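Local coordinates for Lin2004 protein (Listeria innocua, PDB 2HUJ), which is of unknown function but adopts a four-helical bundle fold and represents a novel bacterial protein family, at residues A[30-35]-A[96-101]. Residues are numbered along the deposited sequence; the frame is centred on the assembly and turned at random.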
loop_
_atom_site.group_PDB
_atom_site.type_symbol
_atom_site.label_atom_id
_atom_site.label_comp_id
_atom_site.label_asym_id
_atom_site.label_seq_id
_atom_site.Cartn_x
_atom_site.Cartn_y
_atom_site.Cartn_z
ATOM N N LEU A 30 -0.453 -4.008 -1.883
ATOM C CA LEU A 30 -0.418 -4.866 -0.683
ATOM C C LEU A 30 0.956 -5.440 -0.421
ATOM O O LEU A 30 1.453 -5.451 0.705
ATOM C CB LEU A 30 -1.418 -5.984 -0.776
ATOM C CG LEU A 30 -2.870 -5.633 -0.447
ATOM C CD1 LEU A 30 -3.772 -6.673 -1.044
ATOM C CD2 LEU A 30 -3.018 -5.583 1.086
ATOM N N LEU A 31 1.606 -5.901 -1.476
ATOM C CA LEU A 31 2.964 -6.417 -1.360
ATOM C C LEU A 31 3.967 -5.353 -0.905
ATOM O O LEU A 31 4.834 -5.619 -0.042
ATOM C CB LEU A 31 3.414 -7.045 -2.697
ATOM C CG LEU A 31 4.636 -7.948 -2.622
ATOM C CD1 LEU A 31 4.275 -9.245 -1.844
ATOM C CD2 LEU A 31 5.180 -8.296 -4.008
ATOM N N GLN A 32 3.843 -4.147 -1.451
ATOM C CA GLN A 32 4.671 -3.042 -0.992
ATOM C C GLN A 32 4.485 -2.793 0.496
ATOM O O GLN A 32 5.454 -2.548 1.229
ATOM C CB GLN A 32 4.393 -1.765 -1.791
ATOM C CG GLN A 32 5.240 -0.567 -1.364
ATOM C CD GLN A 32 6.741 -0.776 -1.586
ATOM O OE1 GLN A 32 7.142 -1.022 -2.698
ATOM N NE2 GLN A 32 7.566 -0.689 -0.513
ATOM N N ASN A 33 3.235 -2.797 0.918
ATOM C CA ASN A 33 2.894 -2.541 2.320
ATOM C C ASN A 33 3.603 -3.577 3.207
ATOM O O ASN A 33 4.188 -3.230 4.240
ATOM C CB ASN A 33 1.377 -2.564 2.473
ATOM C CG ASN A 33 0.928 -2.115 3.866
ATOM O OD1 ASN A 33 1.395 -1.071 4.363
ATOM N ND2 ASN A 33 0.059 -2.880 4.491
ATOM N N GLU A 34 3.560 -4.842 2.780
ATOM C CA GLU A 34 4.268 -5.934 3.456
ATOM C C GLU A 34 5.781 -5.733 3.489
ATOM O O GLU A 34 6.404 -5.980 4.500
ATOM C CB GLU A 34 3.961 -7.299 2.812
ATOM C CG GLU A 34 2.554 -7.759 2.862
ATOM C CD GLU A 34 1.991 -7.896 4.268
ATOM O OE1 GLU A 34 2.759 -8.087 5.230
ATOM O OE2 GLU A 34 0.752 -7.841 4.383
ATOM N N LYS A 35 6.357 -5.267 2.381
ATOM C CA LYS A 35 7.780 -4.978 2.299
ATOM C C LYS A 35 8.162 -3.930 3.336
ATOM O O LYS A 35 9.189 -4.096 4.021
ATOM C CB LYS A 35 8.180 -4.470 0.917
ATOM C CG LYS A 35 8.191 -5.478 -0.192
ATOM C CD LYS A 35 8.711 -4.796 -1.464
ATOM C CE LYS A 35 8.550 -5.637 -2.711
ATOM N NZ LYS A 35 9.047 -4.868 -3.913
ATOM N N ASP A 96 -1.236 7.079 1.266
ATOM C CA ASP A 96 -0.374 7.947 2.074
ATOM C C ASP A 96 0.380 7.113 3.089
ATOM O O ASP A 96 1.601 7.323 3.313
ATOM C CB ASP A 96 -1.166 9.001 2.830
ATOM C CG ASP A 96 -1.775 10.062 1.947
ATOM O OD1 ASP A 96 -1.327 10.256 0.789
ATOM O OD2 ASP A 96 -2.727 10.720 2.442
ATOM N N ASN A 97 -0.319 6.164 3.714
ATOM C CA ASN A 97 0.305 5.316 4.742
ATOM C C ASN A 97 1.489 4.542 4.201
ATOM O O ASN A 97 2.477 4.329 4.889
ATOM C CB ASN A 97 -0.693 4.292 5.302
ATOM C CG ASN A 97 -1.846 4.926 6.064
ATOM O OD1 ASN A 97 -1.766 6.075 6.479
ATOM N ND2 ASN A 97 -2.941 4.185 6.223
ATOM N N VAL A 98 1.341 4.031 2.980
ATOM C CA VAL A 98 2.402 3.252 2.358
ATOM C C VAL A 98 3.643 4.112 2.146
ATOM O O VAL A 98 4.758 3.655 2.360
ATOM C CB VAL A 98 1.942 2.676 1.036
ATOM C CG1 VAL A 98 3.089 1.946 0.326
ATOM C CG2 VAL A 98 0.793 1.676 1.256
ATOM N N GLN A 99 3.463 5.372 1.756
ATOM C CA GLN A 99 4.622 6.236 1.568
ATOM C C GLN A 99 5.289 6.543 2.921
ATOM O O GLN A 99 6.522 6.475 3.044
ATOM C CB GLN A 99 4.263 7.528 0.836
ATOM C CG GLN A 99 5.461 8.505 0.762
ATOM C CD GLN A 99 5.309 9.571 -0.301
ATOM O OE1 GLN A 99 5.068 9.258 -1.467
ATOM N NE2 GLN A 99 5.412 10.846 0.103
HETATM N N MSE A 100 4.490 6.874 3.940
HETATM C CA MSE A 100 5.021 7.181 5.260
HETATM C C MSE A 100 5.820 6.019 5.858
HETATM O O MSE A 100 6.919 6.215 6.411
HETATM C CB MSE A 100 3.905 7.526 6.238
HETATM C CG MSE A 100 3.233 8.806 5.995
HETATM SE SE MSE A 100 1.685 8.760 7.332
HETATM C CE MSE A 100 0.591 8.802 6.280
ATOM N N THR A 101 5.244 4.833 5.799
ATOM C CA THR A 101 5.880 3.631 6.338
ATOM C C THR A 101 7.099 3.192 5.503
ATOM O O THR A 101 8.058 2.638 6.054
ATOM C CB THR A 101 4.885 2.475 6.547
ATOM O OG1 THR A 101 4.181 2.165 5.343
ATOM C CG2 THR A 101 3.888 2.818 7.681
HETATM O O HOH W 1 3.733 -0.781 6.222
#
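Val98 sets one methyl against Gln32 and the other against Asn33, and the Gln32 side is the tighter. Its CG1 rests on the aliphatic part of Gln32, 3.7 Å from CG, while CG2 of Val98 lies more loosely against Asn33 OD1 at 4.2 Å. With CG1 anti to the backbone N of Val98 (chi1 176°), the methyls fork, one to each neighbour. The backbones come nearest at the same place, Asn33 CA standing 5.8 Å from Val98 CA. Gln32 bends at its second torsion, which turns its amide toward Asn36, whose OD1 accepts a hydrogen bond from Gln32 NE2; its chain also touches Phe59 and Cys66 of helix 52-81.

Toward Thr101 the packing gives way to a looser, watered side. Asn33 OD1 and Thr101 OG1 are 4.4 Å apart, and a single water joins them, donating to Asn33 OD1 at 3.0 Å and to Thr101 OG1 at 3.1 Å. The hydroxyl of Thr101 is itself a donor to Asn97 O, 2.8 Å from OG1, and OG1 is also hydrogen-bonded to Asn36 ND2. Asn97 O thus takes two bonds, Thr101 N and OG1 arriving from opposite faces of its carbonyl plane. At the other end of the amide, Asn33 ND2 is tied to Tyr119 O, which helps fix its rotation.

The axes of the two segments approach to 9.6 Å, their N-to-C directions 30° from parallel, where helix 16-45 meets helix 88-104 near the centre of the chain. The first and third helices of the four-helical bundle thus run roughly parallel and meet in its buried core.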